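Local coordinates for iron-chelator utilization protein (Thermobifida fusca TM51, PDB 4YHB), which probably binds ferric siderophores and uses its bound FAD in the reductive release of iron from them, at residues A140-L145 against S167-F172; D148-P153 against G254-G259; R209-T214 against R237-R242; V223-E228 against F250-Y255. All blocks are in the same frame, centred on the assembly; numbering follows the deposited sequence.

Interaction 1. Residues A140-L145 against S167-F172; sequences ADHYVL and SVTAFF
H142-L145 and S167-F172 run side by side as parallel strands, their axes 4.7 Å apart, joined by backbone bonds that alternate between the strands: S167 N to D141 O, Y143 N to S167 O, T169 N to Y143 O, L145 N to T169 O and F171 N to L145 O. The strands precede and follow helix 152-161 in a beta-alpha-beta unit of the five-stranded parallel sheet. On the face carrying H142, V144, S167 and T169, the imidazole of H142 bridges to two residues. With its CG anti to the backbone N (chi1 -168°), the ring reaches across to the neighbouring strand. S167 CB sits over one ring face in a CH-pi contact, 3.8 Å from the centroid, while T169 OG1 approaches at the ring edge and shares a hydrogen bond of 2.9 Å with H142 NE2. A leucine in place of H142 would probably leave T169 OG1 without this ring nitrogen and S167 CB without a flat surface to rest on. On the other face, turned to the helix, L145 CD1 meets V168 CG1 at 4.1 Å, L145 CB lies 4.3 Å from A170 CB, and L145 and F172 both pack on I159. Y143, on the same face, turns back along its own chain to the loop: its OH accepts the A140 N-H at 2.9 Å, and A140 CB lies over one ring face. Between the two strands, the helix-facing side chains meet through hydrocarbon alone, whereas the H142 side adds a side-chain hydrogen bond to the backbone pairing.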
# COMPACT_ATOMS: atom_id res chain seq x y z
N ALA A 140 12.09 13.98 8.37
CA ALA A 140 12.69 14.75 7.29
C ALA A 140 11.99 16.10 7.22
O ALA A 140 10.92 16.28 7.81
CB ALA A 140 12.57 14.01 5.97
N ASP A 141 12.59 17.06 6.52
CA ASP A 141 11.97 18.36 6.34
C ASP A 141 11.01 18.35 5.17
O ASP A 141 9.97 19.00 5.19
CB ASP A 141 13.03 19.44 6.13
CG ASP A 141 13.85 19.70 7.38
OD1 ASP A 141 13.26 19.93 8.45
OD2 ASP A 141 15.10 19.64 7.28
N HIS A 142 11.38 17.61 4.13
CA HIS A 142 10.61 17.61 2.91
C HIS A 142 10.50 16.19 2.37
O HIS A 142 11.50 15.52 2.13
CB HIS A 142 11.27 18.53 1.88
CG HIS A 142 10.41 18.83 0.69
ND1 HIS A 142 10.21 20.11 0.23
CD2 HIS A 142 9.75 18.02 -0.16
CE1 HIS A 142 9.44 20.08 -0.84
NE2 HIS A 142 9.15 18.82 -1.11
N TYR A 143 9.26 15.75 2.20
CA TYR A 143 8.98 14.41 1.72
C TYR A 143 8.54 14.45 0.26
O TYR A 143 7.62 15.19 -0.08
CB TYR A 143 7.91 13.74 2.58
CG TYR A 143 8.30 13.57 4.03
CD1 TYR A 143 8.80 12.36 4.50
CD2 TYR A 143 8.17 14.62 4.93
CE1 TYR A 143 9.16 12.20 5.82
CE2 TYR A 143 8.53 14.47 6.26
CZ TYR A 143 9.02 13.25 6.70
OH TYR A 143 9.38 13.10 8.02
N VAL A 144 9.20 13.67 -0.58
CA VAL A 144 8.80 13.53 -1.97
C VAL A 144 8.18 12.15 -2.17
O VAL A 144 8.85 11.13 -1.98
CB VAL A 144 9.98 13.71 -2.92
CG1 VAL A 144 9.53 13.52 -4.37
CG2 VAL A 144 10.63 15.08 -2.73
N LEU A 145 6.90 12.11 -2.53
CA LEU A 145 6.18 10.84 -2.64
C LEU A 145 5.68 10.57 -4.05
O LEU A 145 5.04 11.43 -4.67
CB LEU A 145 5.01 10.82 -1.67
CG LEU A 145 5.34 11.16 -0.22
CD1 LEU A 145 4.09 11.56 0.51
CD2 LEU A 145 5.97 9.97 0.47
N SER A 167 6.95 19.73 4.72
CA SER A 167 6.75 20.01 3.31
C SER A 167 6.54 18.71 2.56
O SER A 167 7.20 17.70 2.85
CB SER A 167 7.94 20.76 2.70
OG SER A 167 8.08 22.04 3.28
N VAL A 168 5.63 18.74 1.59
CA VAL A 168 5.31 17.56 0.80
C VAL A 168 5.27 17.89 -0.67
O VAL A 168 4.67 18.89 -1.08
CB VAL A 168 3.93 16.97 1.18
CG1 VAL A 168 3.68 15.68 0.41
CG2 VAL A 168 3.84 16.72 2.66
N THR A 169 5.93 17.06 -1.47
CA THR A 169 5.75 17.10 -2.91
C THR A 169 5.33 15.70 -3.34
O THR A 169 6.08 14.74 -3.14
CB THR A 169 7.03 17.52 -3.65
OG1 THR A 169 7.33 18.89 -3.35
CG2 THR A 169 6.85 17.39 -5.15
N ALA A 170 4.13 15.57 -3.89
CA ALA A 170 3.60 14.25 -4.23
C ALA A 170 3.13 14.18 -5.67
O ALA A 170 2.54 15.13 -6.20
CB ALA A 170 2.46 13.87 -3.27
N PHE A 171 3.40 13.05 -6.30
CA PHE A 171 2.93 12.75 -7.64
C PHE A 171 2.20 11.41 -7.60
O PHE A 171 2.80 10.38 -7.34
CB PHE A 171 4.09 12.71 -8.63
CG PHE A 171 4.79 14.03 -8.78
CD1 PHE A 171 4.24 15.03 -9.57
CD2 PHE A 171 5.98 14.28 -8.13
CE1 PHE A 171 4.87 16.26 -9.72
CE2 PHE A 171 6.62 15.51 -8.27
CZ PHE A 171 6.07 16.50 -9.06
N PHE A 172 0.90 11.44 -7.83
CA PHE A 172 0.08 10.23 -7.77
C PHE A 172 -0.48 9.92 -9.16
O PHE A 172 -1.23 10.72 -9.72
CB PHE A 172 -1.05 10.41 -6.77
CG PHE A 172 -0.58 10.61 -5.36
CD1 PHE A 172 0.53 9.93 -4.88
CD2 PHE A 172 -1.25 11.48 -4.50
CE1 PHE A 172 0.96 10.10 -3.56
CE2 PHE A 172 -0.82 11.66 -3.18
CZ PHE A 172 0.28 10.97 -2.72

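Interaction 2. Residues D148-P153 against G254-G259; sequences DETALP and GYWRRG. With FAD (flavin-adenine dinucleotide), chain C.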
# COMPACT_ATOMS: atom_id res chain seq x y z
N ASP A 148 1.61 4.97 -7.79
CA ASP A 148 0.43 4.68 -8.61
C ASP A 148 -0.65 4.19 -7.65
O ASP A 148 -0.45 4.26 -6.43
CB ASP A 148 0.77 3.67 -9.74
CG ASP A 148 0.94 2.22 -9.27
OD1 ASP A 148 0.90 1.90 -8.05
OD2 ASP A 148 1.11 1.37 -10.16
N GLU A 149 -1.79 3.70 -8.14
CA GLU A 149 -2.92 3.46 -7.24
C GLU A 149 -2.67 2.35 -6.19
O GLU A 149 -3.30 2.36 -5.13
CB GLU A 149 -4.20 3.14 -8.04
CG GLU A 149 -4.05 2.04 -9.10
CD GLU A 149 -3.75 2.60 -10.49
OE1 GLU A 149 -2.87 3.47 -10.61
OE2 GLU A 149 -4.40 2.17 -11.47
N THR A 150 -1.77 1.41 -6.46
CA THR A 150 -1.51 0.34 -5.48
C THR A 150 -0.74 0.85 -4.27
O THR A 150 -0.83 0.28 -3.17
CB THR A 150 -0.70 -0.83 -6.07
OG1 THR A 150 0.60 -0.36 -6.49
CG2 THR A 150 -1.43 -1.45 -7.25
N ALA A 151 0.03 1.92 -4.48
CA ALA A 151 0.85 2.50 -3.44
C ALA A 151 0.26 3.79 -2.88
O ALA A 151 0.77 4.34 -1.91
CB ALA A 151 2.25 2.76 -3.97
N LEU A 152 -0.86 4.23 -3.45
CA LEU A 152 -1.54 5.43 -2.94
C LEU A 152 -2.02 5.29 -1.49
O LEU A 152 -1.92 6.26 -0.73
CB LEU A 152 -2.72 5.81 -3.86
CG LEU A 152 -3.59 7.00 -3.46
CD1 LEU A 152 -2.73 8.25 -3.19
CD2 LEU A 152 -4.65 7.30 -4.52
N PRO A 153 -2.53 4.10 -1.09
CA PRO A 153 -2.93 4.00 0.33
C PRO A 153 -1.81 4.31 1.32
O PRO A 153 -2.05 5.06 2.28
CB PRO A 153 -3.37 2.54 0.46
CG PRO A 153 -3.91 2.21 -0.92
CD PRO A 153 -2.96 2.92 -1.87
N GLY A 254 8.61 -1.91 -5.28
CA GLY A 254 7.71 -2.43 -6.29
C GLY A 254 6.58 -3.24 -5.67
O GLY A 254 6.82 -4.29 -5.08
N TYR A 255 5.34 -2.76 -5.84
CA TYR A 255 4.17 -3.37 -5.21
C TYR A 255 3.49 -4.43 -6.08
O TYR A 255 2.79 -5.32 -5.60
CB TYR A 255 3.15 -2.28 -4.84
CG TYR A 255 3.42 -1.64 -3.49
CD1 TYR A 255 4.65 -1.80 -2.85
CD2 TYR A 255 2.44 -0.90 -2.84
CE1 TYR A 255 4.89 -1.23 -1.60
CE2 TYR A 255 2.69 -0.31 -1.59
CZ TYR A 255 3.91 -0.48 -0.99
OH TYR A 255 4.15 0.09 0.24
N TRP A 256 3.72 -4.33 -7.38
CA TRP A 256 3.17 -5.26 -8.33
C TRP A 256 3.96 -5.14 -9.63
O TRP A 256 4.78 -4.24 -9.78
CB TRP A 256 1.69 -4.98 -8.58
CG TRP A 256 1.42 -3.73 -9.39
CD1 TRP A 256 1.55 -2.43 -8.99
CD2 TRP A 256 0.95 -3.68 -10.74
NE1 TRP A 256 1.19 -1.57 -10.01
CE2 TRP A 256 0.81 -2.32 -11.09
CE3 TRP A 256 0.62 -4.66 -11.69
CZ2 TRP A 256 0.37 -1.91 -12.35
CZ3 TRP A 256 0.17 -4.25 -12.94
CH2 TRP A 256 0.06 -2.89 -13.26
N ARG A 257 3.71 -6.06 -10.55
CA ARG A 257 4.39 -6.06 -11.84
C ARG A 257 3.48 -6.66 -12.89
O ARG A 257 2.90 -7.73 -12.66
CB ARG A 257 5.71 -6.84 -11.74
CG ARG A 257 6.56 -6.78 -13.01
CD ARG A 257 7.94 -7.38 -12.80
NE ARG A 257 8.76 -7.24 -14.00
CZ ARG A 257 9.59 -8.17 -14.44
NH1 ARG A 257 9.72 -9.31 -13.78
NH2 ARG A 257 10.30 -7.96 -15.55
N ARG A 258 3.34 -5.99 -14.04
CA ARG A 258 2.52 -6.51 -15.13
C ARG A 258 2.97 -7.90 -15.54
O ARG A 258 4.17 -8.14 -15.69
CB ARG A 258 2.58 -5.58 -16.36
CG ARG A 258 1.97 -4.22 -16.16
CD ARG A 258 2.13 -3.36 -17.42
NE ARG A 258 1.70 -4.06 -18.62
CZ ARG A 258 2.54 -4.47 -19.57
NH1 ARG A 258 3.84 -4.24 -19.46
NH2 ARG A 258 2.07 -5.11 -20.64
N GLY A 259 2.00 -8.80 -15.72
CA GLY A 259 2.27 -10.16 -16.13
C GLY A 259 2.71 -11.07 -15.00
O GLY A 259 2.99 -12.25 -15.22
PA FAD C . -2.75 -10.94 -9.05
O1A FAD C . -3.23 -12.39 -9.07
O2A FAD C . -1.51 -10.75 -8.08
O5B FAD C . -2.19 -10.58 -10.51
C5B FAD C . -2.89 -10.97 -11.64
C4B FAD C . -2.56 -10.01 -12.80
O4B FAD C . -3.09 -8.73 -12.58
C3B FAD C . -1.12 -9.84 -13.02
O3B FAD C . -0.94 -9.78 -14.40
C2B FAD C . -0.82 -8.59 -12.42
O2B FAD C . 0.24 -7.87 -13.06
C1B FAD C . -2.05 -7.81 -12.59
N9A FAD C . -2.31 -6.82 -11.54
C8A FAD C . -2.10 -6.97 -10.22
N7A FAD C . -2.49 -5.84 -9.60
C5A FAD C . -2.99 -5.00 -10.53
C6A FAD C . -3.54 -3.72 -10.49
N6A FAD C . -3.67 -3.05 -9.25
N1A FAD C . -3.94 -3.13 -11.63
C2A FAD C . -3.82 -3.77 -12.81
N3A FAD C . -3.31 -5.00 -12.89
C4A FAD C . -2.87 -5.62 -11.77
N1 FAD C . -2.81 -2.99 -3.75
C2 FAD C . -3.93 -2.33 -3.44
O2 FAD C . -4.85 -2.29 -4.23
N3 FAD C . -4.00 -1.72 -2.21
C4 FAD C . -2.98 -1.77 -1.33
O4 FAD C . -3.11 -1.20 -0.25
C4X FAD C . -1.80 -2.45 -1.63
N5 FAD C . -0.72 -2.52 -0.77
C5X FAD C . 0.39 -3.22 -1.13
C6 FAD C . 1.47 -3.31 -0.26
C7 FAD C . 2.50 -3.95 -0.57
C7M FAD C . 3.63 -3.97 0.47
C8 FAD C . 2.70 -4.57 -1.63
C8M FAD C . 3.96 -5.31 -1.97
C9 FAD C . 1.73 -4.58 -2.60
C9A FAD C . 0.38 -3.87 -2.46
N10 FAD C . -0.66 -3.77 -3.27
C10 FAD C . -1.75 -3.07 -2.90
C1' FAD C . -0.61 -4.42 -4.60
C2' FAD C . -1.27 -5.77 -4.62
O2' FAD C . -0.62 -6.61 -3.75
C3' FAD C . -1.22 -6.32 -6.09
O3' FAD C . -1.83 -5.37 -6.90
C4' FAD C . -1.75 -7.71 -6.27
O4' FAD C . -1.24 -8.25 -7.42
C5' FAD C . -3.29 -7.76 -6.40
O5' FAD C . -3.81 -9.06 -6.22
P FAD C . -4.64 -9.65 -7.43
O1P FAD C . -4.99 -11.06 -6.91
O2P FAD C . -5.69 -8.55 -7.75
O3P FAD C . -4.05 -10.03 -8.84
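Y255 and W256 meet D148-A151 largely with their ring edges while turning a face to the cofactor. T150 O lies in the plane of the Y255 ring, 3.5 Å from CD2, and FAD C7 of the isoalloxazine stands over the ring centre, 3.5 Å above it. The indole of W256 has FAD C5A of the adenine over one face, offset toward the rim; FAD O2B and the D148 carboxylate both come to its edge. W256 NE1 gives D148 OD2 an almost straight hydrogen bond (2.9 Å, 171°) that uses the syn lone pair, with the oxygen in the ring plane and the carboxylate nearly coplanar with the ring. The other oxygen, D148 OD1, takes T150 OG1 at 2.8 Å on its syn lone pair and T150 N from above the carboxylate plane, the latter closing an Asx turn. Gripped at both oxygens, D148 holds T150 and fixes the rotation of the indole. T150 in turn sends CG2 to within 3.4 Å of FAD N6A, and A151 CB packs 3.8 Å from Y255 CD2. Beyond the aromatic pair, R257 O accepts from FAD O2B at 2.7 Å. Two successive aromatics, one under each ring system, form a wall of the FAD pocket, at the carboxyl edge of the parallel sheet; an aromatic ring against the isoalloxazine, as in ferredoxin-reductase-like flavoproteins, is consistent with the family.

Interaction 3. Residues R209-T214 against R237-R242; sequences RALEQT and RLLKER
L211 and L238 each carry CG anti to the backbone N (chi1 -177° and -168°), which sends the two side chains toward each other, tip to tip, until L211 CD2 and L238 CD2 stand 3.9 Å apart. They join the last turns of helices 206-212 and 229-241, which lie on one flank of the parallel sheet in the nucleotide-binding-like, ferredoxin-reductase type of fold. The same methyl of L238 also meets the aliphatic part of E212: that chain crosses it at about a right angle, with E212 CG 3.9 Å from L238 CD2, and the E212 side chain lies at the exposed surface. L239, next along its helix, lends a more distant methyl to L211 and turns mainly to F250 and V252 of the sheet, while A210 and T214 rest on F171.

R242 lies beside the leucine pair. Its chain bends at chi3 (-70°), laying one face of the guanidinium over L238 CG, 4.0 Å above and toward the rim, and bringing R242 NH2 in edge-on to within 4.2 Å of L211 CD1. R242 NE makes a weak bond of 3.3 Å to L238 O at the end of its own helix. At the other helix end T214 OG1 reaches back to A210 O at 2.8 Å, from the opposite face of that carbonyl to Q213 N, so the oxygen is gripped twice. Polar contact between the two helix ends runs through one water, which donates to T214 O at 3.1 Å and accepts from R242 NH1 at 2.6 Å.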
# COMPACT_ATOMS: atom_id res chain seq x y z
N ARG A 209 8.76 10.74 -15.29
CA ARG A 209 8.75 12.03 -15.97
C ARG A 209 8.52 13.17 -14.99
O ARG A 209 9.17 14.21 -15.09
CB ARG A 209 7.68 12.06 -17.06
CG ARG A 209 8.03 11.23 -18.28
CD ARG A 209 6.94 11.35 -19.35
NE ARG A 209 7.17 10.42 -20.45
CZ ARG A 209 7.93 10.68 -21.51
NH1 ARG A 209 8.53 11.86 -21.62
NH2 ARG A 209 8.07 9.77 -22.46
N ALA A 210 7.62 12.98 -14.03
CA ALA A 210 7.36 14.02 -13.02
C ALA A 210 8.58 14.22 -12.10
O ALA A 210 8.93 15.35 -11.76
CB ALA A 210 6.14 13.66 -12.19
N LEU A 211 9.20 13.12 -11.70
CA LEU A 211 10.40 13.15 -10.87
C LEU A 211 11.56 13.89 -11.55
O LEU A 211 12.26 14.69 -10.92
CB LEU A 211 10.84 11.74 -10.51
CG LEU A 211 12.05 11.61 -9.58
CD1 LEU A 211 11.74 12.21 -8.22
CD2 LEU A 211 12.45 10.15 -9.44
N GLU A 212 11.74 13.61 -12.84
CA GLU A 212 12.78 14.25 -13.64
C GLU A 212 12.63 15.77 -13.72
O GLU A 212 13.62 16.49 -13.89
CB GLU A 212 12.79 13.67 -15.06
CG GLU A 212 13.38 12.28 -15.16
CD GLU A 212 13.44 11.76 -16.59
OE1 GLU A 212 12.73 12.32 -17.46
OE2 GLU A 212 14.21 10.81 -16.84
N GLN A 213 11.40 16.25 -13.58
CA GLN A 213 11.14 17.68 -13.66
C GLN A 213 11.21 18.37 -12.31
O GLN A 213 11.01 19.57 -12.22
CB GLN A 213 9.77 17.94 -14.29
CG GLN A 213 9.65 17.47 -15.71
CD GLN A 213 10.59 18.21 -16.63
OE1 GLN A 213 10.91 19.38 -16.40
NE2 GLN A 213 11.07 17.52 -17.65
N THR A 214 11.48 17.60 -11.26
CA THR A 214 11.40 18.12 -9.90
C THR A 214 12.77 18.51 -9.36
O THR A 214 13.68 17.69 -9.30
CB THR A 214 10.77 17.07 -8.95
OG1 THR A 214 9.46 16.74 -9.43
CG2 THR A 214 10.66 17.62 -7.56
N ARG A 237 17.30 4.13 -10.24
CA ARG A 237 18.56 4.48 -10.89
C ARG A 237 18.84 5.98 -10.83
O ARG A 237 19.97 6.40 -10.54
CB ARG A 237 18.55 4.00 -12.35
CG ARG A 237 18.73 2.50 -12.50
CD ARG A 237 18.71 2.09 -13.99
NE ARG A 237 17.37 2.01 -14.57
CZ ARG A 237 17.05 2.48 -15.76
NH1 ARG A 237 17.94 3.15 -16.48
NH2 ARG A 237 15.81 2.34 -16.19
N LEU A 238 17.81 6.78 -11.07
CA LEU A 238 17.95 8.22 -11.08
C LEU A 238 18.37 8.74 -9.70
O LEU A 238 19.21 9.62 -9.58
CB LEU A 238 16.65 8.87 -11.53
CG LEU A 238 16.67 10.35 -11.86
CD1 LEU A 238 17.57 10.61 -13.06
CD2 LEU A 238 15.25 10.83 -12.12
N LEU A 239 17.77 8.16 -8.66
CA LEU A 239 18.07 8.55 -7.29
C LEU A 239 19.49 8.17 -6.89
O LEU A 239 20.18 8.92 -6.21
CB LEU A 239 17.07 7.91 -6.32
CG LEU A 239 15.62 8.35 -6.50
CD1 LEU A 239 14.68 7.50 -5.64
CD2 LEU A 239 15.47 9.81 -6.16
N LYS A 240 19.92 6.99 -7.32
CA LYS A 240 21.26 6.51 -7.00
C LYS A 240 22.33 7.29 -7.75
O LYS A 240 23.40 7.58 -7.21
CB LYS A 240 21.37 5.01 -7.30
CG LYS A 240 20.87 4.12 -6.18
CD LYS A 240 20.29 2.82 -6.73
CE LYS A 240 21.23 2.15 -7.72
NZ LYS A 240 20.67 0.85 -8.21
N GLU A 241 22.03 7.64 -9.00
CA GLU A 241 22.96 8.40 -9.84
C GLU A 241 23.19 9.81 -9.32
O GLU A 241 24.18 10.45 -9.68
CB GLU A 241 22.45 8.46 -11.28
CG GLU A 241 22.56 7.16 -12.04
CD GLU A 241 22.10 7.29 -13.48
OE1 GLU A 241 21.62 8.38 -13.85
OE2 GLU A 241 22.22 6.30 -14.23
N ARG A 242 22.29 10.30 -8.48
CA ARG A 242 22.48 11.59 -7.85
C ARG A 242 23.07 11.41 -6.45
O ARG A 242 23.09 12.33 -5.65
CB ARG A 242 21.16 12.37 -7.81
CG ARG A 242 20.60 12.62 -9.21
CD ARG A 242 19.29 13.41 -9.22
NE ARG A 242 18.14 12.67 -8.70
CZ ARG A 242 16.92 13.18 -8.57
NH1 ARG A 242 16.68 14.43 -8.94
NH2 ARG A 242 15.93 12.44 -8.08
O HOH W 1 14.85 15.50 -7.41

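Interaction 4. Residues V223-E228 against F250-Y255; sequences VWAGGE and FEVDGY. With FAD (flavin-adenine dinucleotide), chain C.
Strands 221-226 and 250-256 are the two strands of a parallel beta-alpha-beta unit connected by helix 229-241, and V223-G227 pairs with F250-Y255, the axes 4.8 Å apart. E251 N bonds to V223 O, A225 N to E251 O, D253 N to A225 O at 2.9 Å and Y255 N to G227 O at 2.8 Å; G227 N to D253 O is weak. V223, A225, F250 and V252 share one face of the sheet, where V223 CB meets F250 CB at 3.9 Å and helix 229-241 lies across. On the other face W224, its indole swung across by CG anti to the backbone N (chi1 -172°), crosses Y255 at about a right angle: the indole offers its edge, and the hydroxyl of Y255 lies in the indole plane. A leucine in place of Y255 would probably strip that edge of its neighbour and leave the flavin without the flat ring it lies on. G226 gives the indole room, since a beta carbon there would run into W224 CH2. D253 bonds through OD1 to H265, a zinc ligand, and E251 reaches Y137. W224 CD1 rests 3.8 Å from E251 CB, and Y255 OH ends 3.5 Å from W224 CZ2.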
# COMPACT_ATOMS: atom_id res chain seq x y z
N VAL A 223 12.82 10.64 -0.21
CA VAL A 223 12.06 10.28 -1.41
C VAL A 223 11.47 8.88 -1.25
O VAL A 223 12.20 7.93 -0.96
CB VAL A 223 12.93 10.32 -2.67
CG1 VAL A 223 12.09 9.99 -3.91
CG2 VAL A 223 13.60 11.69 -2.82
N TRP A 224 10.16 8.76 -1.43
CA TRP A 224 9.51 7.44 -1.32
C TRP A 224 8.69 7.19 -2.57
O TRP A 224 7.87 8.02 -2.96
CB TRP A 224 8.62 7.36 -0.08
CG TRP A 224 8.06 5.96 0.19
CD1 TRP A 224 8.60 5.00 1.00
CD2 TRP A 224 6.85 5.38 -0.35
NE1 TRP A 224 7.82 3.87 1.00
CE2 TRP A 224 6.74 4.07 0.18
CE3 TRP A 224 5.86 5.84 -1.24
CZ2 TRP A 224 5.67 3.22 -0.14
CZ3 TRP A 224 4.80 4.98 -1.56
CH2 TRP A 224 4.71 3.69 -1.00
N ALA A 225 8.93 6.05 -3.21
CA ALA A 225 8.18 5.71 -4.42
C ALA A 225 7.69 4.27 -4.31
O ALA A 225 8.43 3.38 -3.88
CB ALA A 225 9.03 5.89 -5.66
N GLY A 226 6.44 4.05 -4.71
CA GLY A 226 5.85 2.72 -4.71
C GLY A 226 4.96 2.58 -5.93
O GLY A 226 4.37 3.55 -6.40
N GLY A 227 4.86 1.38 -6.47
CA GLY A 227 4.06 1.17 -7.65
C GLY A 227 4.59 0.01 -8.47
O GLY A 227 5.16 -0.93 -7.91
N GLU A 228 4.41 0.09 -9.78
CA GLU A 228 4.71 -1.04 -10.66
C GLU A 228 6.23 -1.20 -10.77
O GLU A 228 6.95 -0.22 -11.01
CB GLU A 228 4.07 -0.83 -12.03
CG GLU A 228 3.85 -2.11 -12.84
CD GLU A 228 5.08 -2.52 -13.65
OE1 GLU A 228 6.01 -1.70 -13.80
OE2 GLU A 228 5.09 -3.67 -14.15
N PHE A 250 16.22 7.47 0.39
CA PHE A 250 15.03 7.05 -0.33
C PHE A 250 14.64 5.61 -0.06
O PHE A 250 15.40 4.83 0.53
CB PHE A 250 15.22 7.23 -1.84
CG PHE A 250 16.21 6.28 -2.46
CD1 PHE A 250 15.81 5.06 -2.96
CD2 PHE A 250 17.56 6.63 -2.55
CE1 PHE A 250 16.72 4.18 -3.53
CE2 PHE A 250 18.47 5.77 -3.12
CZ PHE A 250 18.06 4.54 -3.61
N GLU A 251 13.44 5.28 -0.50
CA GLU A 251 12.96 3.91 -0.55
C GLU A 251 12.19 3.77 -1.85
O GLU A 251 11.41 4.66 -2.20
CB GLU A 251 12.09 3.59 0.66
CG GLU A 251 12.19 2.17 1.12
CD GLU A 251 13.52 1.87 1.78
OE1 GLU A 251 14.46 1.48 1.05
OE2 GLU A 251 13.61 2.01 3.02
N VAL A 252 12.41 2.69 -2.57
CA VAL A 252 11.67 2.42 -3.80
C VAL A 252 11.17 0.99 -3.75
O VAL A 252 11.97 0.06 -3.68
CB VAL A 252 12.54 2.63 -5.05
CG1 VAL A 252 11.82 2.10 -6.28
CG2 VAL A 252 12.87 4.10 -5.22
N ASP A 253 9.85 0.82 -3.75
CA ASP A 253 9.27 -0.49 -3.44
C ASP A 253 8.27 -0.87 -4.53
O ASP A 253 7.24 -0.22 -4.70
CB ASP A 253 8.60 -0.46 -2.06
CG ASP A 253 8.46 -1.85 -1.43
OD1 ASP A 253 8.69 -2.86 -2.13
OD2 ASP A 253 8.12 -1.94 -0.23
N GLY A 254 8.61 -1.91 -5.28
CA GLY A 254 7.71 -2.43 -6.29
C GLY A 254 6.58 -3.24 -5.67
O GLY A 254 6.82 -4.29 -5.08
N TYR A 255 5.34 -2.76 -5.84
CA TYR A 255 4.17 -3.37 -5.21
C TYR A 255 3.49 -4.43 -6.08
O TYR A 255 2.79 -5.32 -5.60
CB TYR A 255 3.15 -2.28 -4.84
CG TYR A 255 3.42 -1.64 -3.49
CD1 TYR A 255 4.65 -1.80 -2.85
CD2 TYR A 255 2.44 -0.90 -2.84
CE1 TYR A 255 4.89 -1.23 -1.60
CE2 TYR A 255 2.69 -0.31 -1.59
CZ TYR A 255 3.91 -0.48 -0.99
OH TYR A 255 4.15 0.09 0.24
PA FAD C . -2.75 -10.94 -9.05
O1A FAD C . -3.23 -12.39 -9.07
O2A FAD C . -1.51 -10.75 -8.08
O5B FAD C . -2.19 -10.58 -10.51
C5B FAD C . -2.89 -10.97 -11.64
C4B FAD C . -2.56 -10.01 -12.80
O4B FAD C . -3.09 -8.73 -12.58
C3B FAD C . -1.12 -9.84 -13.02
O3B FAD C . -0.94 -9.78 -14.40
C2B FAD C . -0.82 -8.59 -12.42
O2B FAD C . 0.24 -7.87 -13.06
C1B FAD C . -2.05 -7.81 -12.59
N9A FAD C . -2.31 -6.82 -11.54
C8A FAD C . -2.10 -6.97 -10.22
N7A FAD C . -2.49 -5.84 -9.60
C5A FAD C . -2.99 -5.00 -10.53
C6A FAD C . -3.54 -3.72 -10.49
N6A FAD C . -3.67 -3.05 -9.25
N1A FAD C . -3.94 -3.13 -11.63
C2A FAD C . -3.82 -3.77 -12.81
N3A FAD C . -3.31 -5.00 -12.89
C4A FAD C . -2.87 -5.62 -11.77
N1 FAD C . -2.81 -2.99 -3.75
C2 FAD C . -3.93 -2.33 -3.44
O2 FAD C . -4.85 -2.29 -4.23
N3 FAD C . -4.00 -1.72 -2.21
C4 FAD C . -2.98 -1.77 -1.33
O4 FAD C . -3.11 -1.20 -0.25
C4X FAD C . -1.80 -2.45 -1.63
N5 FAD C . -0.72 -2.52 -0.77
C5X FAD C . 0.39 -3.22 -1.13
C6 FAD C . 1.47 -3.31 -0.26
C7 FAD C . 2.50 -3.95 -0.57
C7M FAD C . 3.63 -3.97 0.47
C8 FAD C . 2.70 -4.57 -1.63
C8M FAD C . 3.96 -5.31 -1.97
C9 FAD C . 1.73 -4.58 -2.60
C9A FAD C . 0.38 -3.87 -2.46
N10 FAD C . -0.66 -3.77 -3.27
C10 FAD C . -1.75 -3.07 -2.90
C1' FAD C . -0.61 -4.42 -4.60
C2' FAD C . -1.27 -5.77 -4.62
O2' FAD C . -0.62 -6.61 -3.75
C3' FAD C . -1.22 -6.32 -6.09
O3' FAD C . -1.83 -5.37 -6.90
C4' FAD C . -1.75 -7.71 -6.27
O4' FAD C . -1.24 -8.25 -7.42
C5' FAD C . -3.29 -7.76 -6.40
O5' FAD C . -3.81 -9.06 -6.22
P FAD C . -4.64 -9.65 -7.43
O1P FAD C . -4.99 -11.06 -6.91
O2P FAD C . -5.69 -8.55 -7.75
O3P FAD C . -4.05 -10.03 -8.84

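From the N terminus, A140-L145 opens the series, and interaction 1 closes the loop to S167-F172 around helix 152-161. D148-P153 begins within that loop, so interaction 2, which shuts only at G254-G259, crosses it. Interaction 3 nests inside the loop of interaction 2 and ties helices 206-212 and 229-241 on one flank of the sheet. Interaction 4 opens inside the loop of interaction 3 and closes beyond it, so those two cross; it ends on the stretch that interaction 2 uses, sharing G254 and Y255. Interactions 1 and 4 stand in series, their strands 142-147 and 221-226 adjacent in one sheet, and interactions 2 and 4 both reach the FAD.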